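Local coordinates for protein D-galactonate dehydratase family member RspA (Pantoea ananatis, PDB 3T6C) that dehydrates D-gluconate to 2-dehydro-3-deoxy-D-gluconate with low activity in vitro, using one magnesium ion per subunit, at residues A[117-122]-A[354-359]; A[220-225]-A[249-254]. All blocks are in the same frame, centred on the assembly; numbering follows the deposited sequence. Where two conformers were deposited one is given.

Interaction 1: A[117-122]-A[354-359]; sequences IDMALW and SPIGVC
Met119 is the single side chain by which the helical residues 117-122 reach the helix turn at 354-359. Its thioether runs nearly straight from CA to CE (chi2 -168°, chi3 -171°), and this chain spans a gap in which the closest CA atoms, those of Met119 and Gly357, are 8.2 Å apart. The end of the thioether lies broadside to the backbone of Gly357, a residue with no side chain to hold it off: Met119 CE is 4.3 Å from Gly357 CA, and Met119 SD is about equally far from it. The sulfur also comes alongside a branch of Ile356, with Met119 SD 4.4 Å from the Ile356 CG2 methyl. The touch is loose and apolar. Ser354, the N-cap residue of helix 355-367, takes a weak hydrogen bond through OG from Gly357 N (3.4 Å). The contact joins the N-terminal capping domain of this enolase-superfamily protein to the C-terminal barrel domain. Strands 44-51 and 57-61 of the capping domain line it too, Ile356 packing on Val46 and Leu59 and Met119 on Cys61, while Asp118 and Trp122 pack on Ile91 of helix 91-100, their polar ends hydrogen-bonded to Thr329.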
loop_
_atom_site.group_PDB
_atom_site.type_symbol
_atom_site.label_atom_id
_atom_site.label_comp_id
_atom_site.label_asym_id
_atom_site.label_seq_id
_atom_site.Cartn_x
_atom_site.Cartn_y
_atom_site.Cartn_z
ATOM N N ILE A 117 22.543 -22.964 26.423
ATOM C CA ILE A 117 21.769 -22.982 27.667
ATOM C C ILE A 117 20.373 -23.533 27.442
ATOM O O ILE A 117 19.946 -24.452 28.126
ATOM C CB ILE A 117 21.662 -21.562 28.275
ATOM C CG1 ILE A 117 23.052 -21.032 28.680
ATOM C CG2 ILE A 117 20.742 -21.565 29.477
ATOM C CD1 ILE A 117 23.908 -22.038 29.379
ATOM N N ASP A 118 19.669 -22.961 26.469
ATOM C CA ASP A 118 18.271 -23.308 26.222
ATOM C C ASP A 118 18.070 -24.797 25.876
ATOM O O ASP A 118 17.183 -25.462 26.422
ATOM C CB ASP A 118 17.698 -22.424 25.113
ATOM C CG ASP A 118 16.231 -22.698 24.865
ATOM O OD1 ASP A 118 15.383 -22.259 25.713
ATOM O OD2 ASP A 118 15.941 -23.349 23.828
ATOM N N MET A 119 18.897 -25.317 24.967
ATOM C CA MET A 119 18.776 -26.742 24.587
ATOM C C MET A 119 19.014 -27.617 25.829
ATOM O O MET A 119 18.321 -28.630 26.035
ATOM C CB MET A 119 19.760 -27.116 23.451
ATOM C CG MET A 119 19.432 -26.495 22.141
ATOM S SD MET A 119 20.451 -27.325 20.917
ATOM C CE MET A 119 20.127 -26.265 19.500
ATOM N N ALA A 120 20.024 -27.268 26.646
ATOM C CA ALA A 120 20.310 -28.075 27.839
ATOM C C ALA A 120 19.150 -28.025 28.812
ATOM O O ALA A 120 18.853 -29.024 29.483
ATOM C CB ALA A 120 21.567 -27.581 28.512
ATOM N N LEU A 121 18.466 -26.904 28.907
ATOM C CA LEU A 121 17.303 -26.863 29.801
ATOM C C LEU A 121 16.134 -27.701 29.273
ATOM O O LEU A 121 15.451 -28.359 30.085
ATOM C CB LEU A 121 16.831 -25.408 30.013
ATOM C CG LEU A 121 17.864 -24.572 30.739
ATOM C CD1 LEU A 121 17.434 -23.106 30.793
ATOM C CD2 LEU A 121 18.123 -25.088 32.179
ATOM N N TRP A 122 15.919 -27.708 27.954
ATOM C CA TRP A 122 14.928 -28.600 27.392
ATOM C C TRP A 122 15.313 -30.068 27.617
ATOM O O TRP A 122 14.413 -30.892 27.870
ATOM C CB TRP A 122 14.749 -28.315 25.894
ATOM C CG TRP A 122 13.738 -27.235 25.662
ATOM C CD1 TRP A 122 14.002 -25.939 25.284
ATOM C CD2 TRP A 122 12.315 -27.312 25.861
ATOM N NE1 TRP A 122 12.817 -25.213 25.203
ATOM C CE2 TRP A 122 11.777 -26.032 25.538
ATOM C CE3 TRP A 122 11.435 -28.342 26.276
ATOM C CZ2 TRP A 122 10.412 -25.748 25.610
ATOM C CZ3 TRP A 122 10.060 -28.063 26.346
ATOM C CH2 TRP A 122 9.564 -26.769 26.016
ATOM N N SER A 354 26.635 -29.618 16.361
ATOM C CA SER A 354 27.004 -30.840 17.097
ATOM C C SER A 354 25.886 -31.857 16.969
ATOM O O SER A 354 24.776 -31.502 16.596
ATOM C CB SER A 354 27.258 -30.545 18.581
ATOM O OG SER A 354 26.035 -30.289 19.208
ATOM N N PRO A 355 26.152 -33.144 17.307
ATOM C CA PRO A 355 25.040 -34.082 17.276
ATOM C C PRO A 355 23.873 -33.694 18.215
ATOM O O PRO A 355 22.753 -34.126 17.960
ATOM C CB PRO A 355 25.679 -35.369 17.783
ATOM C CG PRO A 355 27.075 -35.301 17.173
ATOM C CD PRO A 355 27.457 -33.828 17.404
ATOM N N ILE A 356 24.143 -32.929 19.272
ATOM C CA ILE A 356 23.094 -32.361 20.130
ATOM C C ILE A 356 22.154 -31.459 19.319
ATOM O O ILE A 356 20.915 -31.610 19.420
ATOM C CB ILE A 356 23.714 -31.596 21.289
ATOM C CG1 ILE A 356 24.612 -32.507 22.092
ATOM C CG2 ILE A 356 22.608 -30.993 22.200
ATOM C CD1 ILE A 356 25.629 -31.729 22.957
ATOM N N GLY A 357 22.740 -30.576 18.488
ATOM C CA GLY A 357 21.987 -29.683 17.601
ATOM C C GLY A 357 21.227 -30.470 16.535
ATOM O O GLY A 357 20.078 -30.147 16.223
ATOM N N VAL A 358 21.851 -31.532 16.025
ATOM C CA VAL A 358 21.160 -32.400 15.059
ATOM C C VAL A 358 19.924 -33.010 15.690
ATOM O O VAL A 358 18.839 -33.028 15.080
ATOM C CB VAL A 358 22.093 -33.511 14.571
ATOM C CG1 VAL A 358 21.322 -34.540 13.719
ATOM C CG2 VAL A 358 23.195 -32.868 13.764
ATOM N N CYS A 359 20.051 -33.499 16.926
ATOM C CA CYS A 359 18.882 -34.053 17.638
ATOM C C CYS A 359 17.821 -32.994 17.911
ATOM O O CYS A 359 16.637 -33.246 17.709
ATOM C CB CYS A 359 19.307 -34.716 18.960
ATOM S SG CYS A 359 20.210 -36.264 18.721
#

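Interaction 2: A[220-225]-A[249-254]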
loop_
_atom_site.group_PDB
_atom_site.type_symbol
_atom_site.label_atom_id
_atom_site.label_comp_id
_atom_site.label_asym_id
_atom_site.label_seq_id
_atom_site.Cartn_x
_atom_site.Cartn_y
_atom_site.Cartn_z
ATOM N N GLU A 220 28.951 -14.213 -12.562
ATOM C CA GLU A 220 28.237 -14.263 -13.831
ATOM C C GLU A 220 28.379 -15.657 -14.422
ATOM O O GLU A 220 27.387 -16.251 -14.880
ATOM C CB GLU A 220 28.777 -13.209 -14.795
ATOM C CG GLU A 220 28.141 -11.809 -14.512
ATOM C CD GLU A 220 28.905 -11.005 -13.527
ATOM O OE1 GLU A 220 30.098 -11.387 -13.273
ATOM O OE2 GLU A 220 28.336 -9.949 -13.037
ATOM N N ALA A 221 29.604 -16.194 -14.409
ATOM C CA ALA A 221 29.811 -17.528 -14.970
ATOM C C ALA A 221 29.091 -18.572 -14.142
ATOM O O ALA A 221 28.533 -19.533 -14.683
ATOM C CB ALA A 221 31.333 -17.813 -15.056
ATOM N N TYR A 222 29.114 -18.402 -12.838
ATOM C CA TYR A 222 28.345 -19.284 -11.933
ATOM C C TYR A 222 26.841 -19.252 -12.309
ATOM O O TYR A 222 26.233 -20.310 -12.561
ATOM C CB TYR A 222 28.599 -18.879 -10.476
ATOM C CG TYR A 222 27.483 -19.378 -9.587
ATOM C CD1 TYR A 222 27.335 -20.743 -9.296
ATOM C CD2 TYR A 222 26.589 -18.498 -9.076
ATOM C CE1 TYR A 222 26.222 -21.180 -8.507
ATOM C CE2 TYR A 222 25.514 -18.906 -8.296
ATOM C CZ TYR A 222 25.333 -20.234 -8.011
ATOM O OH TYR A 222 24.228 -20.580 -7.245
ATOM N N ALA A 223 26.229 -18.061 -12.366
ATOM C CA ALA A 223 24.757 -17.969 -12.543
ATOM C C ALA A 223 24.364 -18.631 -13.845
ATOM O O ALA A 223 23.405 -19.383 -13.893
ATOM C CB ALA A 223 24.312 -16.528 -12.557
ATOM N N LYS A 224 25.133 -18.381 -14.903
ATOM C CA LYS A 224 24.780 -18.969 -16.219
ATOM C C LYS A 224 24.932 -20.491 -16.208
ATOM O O LYS A 224 24.211 -21.190 -16.933
ATOM C CB LYS A 224 25.604 -18.305 -17.336
ATOM C CG LYS A 224 25.320 -16.818 -17.503
ATOM C CD LYS A 224 26.274 -16.202 -18.538
ATOM C CE LYS A 224 25.967 -14.736 -18.832
ATOM N NZ LYS A 224 26.667 -13.816 -17.906
ATOM N N SER A 225 25.816 -21.031 -15.390
ATOM C CA SER A 225 26.068 -22.456 -15.413
ATOM C C SER A 225 24.887 -23.227 -14.852
ATOM O O SER A 225 24.704 -24.422 -15.168
ATOM C CB SER A 225 27.350 -22.804 -14.629
ATOM O OG SER A 225 27.152 -22.848 -13.205
ATOM N N GLU A 249 24.074 -16.661 -1.486
ATOM C CA GLU A 249 24.236 -15.180 -1.599
ATOM C C GLU A 249 25.357 -14.739 -2.576
ATOM O O GLU A 249 25.862 -13.628 -2.435
ATOM C CB GLU A 249 24.419 -14.489 -0.207
ATOM C CG GLU A 249 25.683 -14.929 0.621
ATOM C CD GLU A 249 25.855 -14.222 1.994
ATOM O OE1 GLU A 249 24.981 -13.408 2.370
ATOM O OE2 GLU A 249 26.910 -14.469 2.653
ATOM N N ARG A 250 25.670 -15.567 -3.585
ATOM C CA ARG A 250 26.860 -15.324 -4.409
ATOM C C ARG A 250 26.617 -14.474 -5.638
ATOM O O ARG A 250 27.535 -14.287 -6.436
ATOM C CB ARG A 250 27.481 -16.661 -4.838
ATOM C CG ARG A 250 28.153 -17.397 -3.712
ATOM C CD ARG A 250 29.427 -16.696 -3.312
ATOM N NE ARG A 250 30.193 -17.401 -2.258
ATOM C CZ ARG A 250 31.461 -17.783 -2.356
ATOM N NH1 ARG A 250 32.175 -17.607 -3.476
ATOM N NH2 ARG A 250 32.040 -18.341 -1.287
ATOM N N ILE A 251 25.406 -13.952 -5.836
ATOM C CA ILE A 251 25.106 -13.181 -7.048
ATOM C C ILE A 251 24.274 -11.942 -6.680
ATOM O O ILE A 251 23.753 -11.851 -5.549
ATOM C CB ILE A 251 24.335 -14.022 -8.110
ATOM C CG1 ILE A 251 23.039 -14.566 -7.511
ATOM C CG2 ILE A 251 25.207 -15.237 -8.568
ATOM C CD1 ILE A 251 22.350 -15.615 -8.435
ATOM N N THR A 252 24.161 -10.998 -7.592
ATOM C CA THR A 252 23.343 -9.816 -7.282
ATOM C C THR A 252 21.855 -10.159 -7.248
ATOM O O THR A 252 21.436 -11.150 -7.871
ATOM C CB THR A 252 23.498 -8.710 -8.351
ATOM O OG1 THR A 252 23.029 -9.181 -9.611
ATOM C CG2 THR A 252 24.972 -8.210 -8.439
ATOM N N PRO A 253 21.029 -9.355 -6.557
ATOM C CA PRO A 253 19.617 -9.757 -6.458
ATOM C C PRO A 253 18.903 -9.914 -7.807
ATOM O O PRO A 253 18.158 -10.889 -8.005
ATOM C CB PRO A 253 18.995 -8.640 -5.585
ATOM C CG PRO A 253 20.176 -8.175 -4.662
ATOM C CD PRO A 253 21.396 -8.255 -5.624
ATOM N N ILE A 254 19.141 -9.010 -8.750
ATOM C CA ILE A 254 18.420 -9.104 -9.990
ATOM C C ILE A 254 18.862 -10.381 -10.722
ATOM O O ILE A 254 18.055 -11.068 -11.372
ATOM C CB ILE A 254 18.591 -7.835 -10.824
ATOM C CG1 ILE A 254 17.702 -7.863 -12.063
ATOM C CG2 ILE A 254 20.032 -7.677 -11.244
ATOM C CD1 ILE A 254 16.208 -7.899 -11.775
#
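Ala223 and Ile251 mark the closest approach of the two backbones, their CA atoms 7.3 Å apart. Residues 220-225 form a turn within helix 219-237, whereas 249-252 run as a loop into helix 253-262. Ile251 itself is extended (phi/psi -138°/166°), and Thr252 after it is the N-cap, its OG1 weakly bonded to Asn255 N.

The side-chain contact centres on one methyl. Ile251 CG2 points at the edge of the Tyr222 ring, close to the ring plane, 3.6 Å from Tyr222 CD2 and 3.7 Å from Tyr222 CE2; it abuts the CD2-CE2 edge and does not lie over a face. The two side chains cross at about a right angle. With chi1 at 159°, the tyrosine ring swings back away from its own N and off the helix toward the loop. Ala223 CB adds a lighter touch, 4.3 Å from the same Ile251 CG2.

The contact lies at the C-terminal, active-site end of the (beta/alpha)7beta barrel, where the layer of helices meets the loop after strand 242-246. That strand leads from helix 219-237 to the loop, and helix 253-262 follows, with Met259 meeting Tyr222, Ala223 and Ile251. The loop directly follows His248, probably a proton donor or acceptor as in relatives, whose side chain is about 6 Å from that of Tyr222. The phenol hydroxyl is hydrogen-bonded to His245, next in sequence to the magnesium ligand Asp246.

Within the helix, Tyr222 O takes two donors from one residue: Ser225 OG at 2.8 Å, in the carbonyl plane on a lone pair, and Ser225 N at 2.9 Å. On another side of the helix, Lys224 forms a salt bridge to Glu242 of a neighbouring subunit.

Interactions 1 and 2 lie on opposite sides of the chain's centre, with about 20 Å between their nearest atoms, and share no helix or strand. Interaction 1 is the more central, all three touching residues being buried, and it joins two domains; interaction 2 stays within the barrel domain and lies further out, where Ala223 is partly exposed and other subunits approach its flanks. Both are apolar and modest in area, 89 Å² against 141 Å². The chemistry differs: an extended thioether against a glycine backbone and an isoleucine methyl in 117-122/354-359, an aromatic edge meeting a branched side chain in 220-225/249-254. Each includes the start of a capped helix.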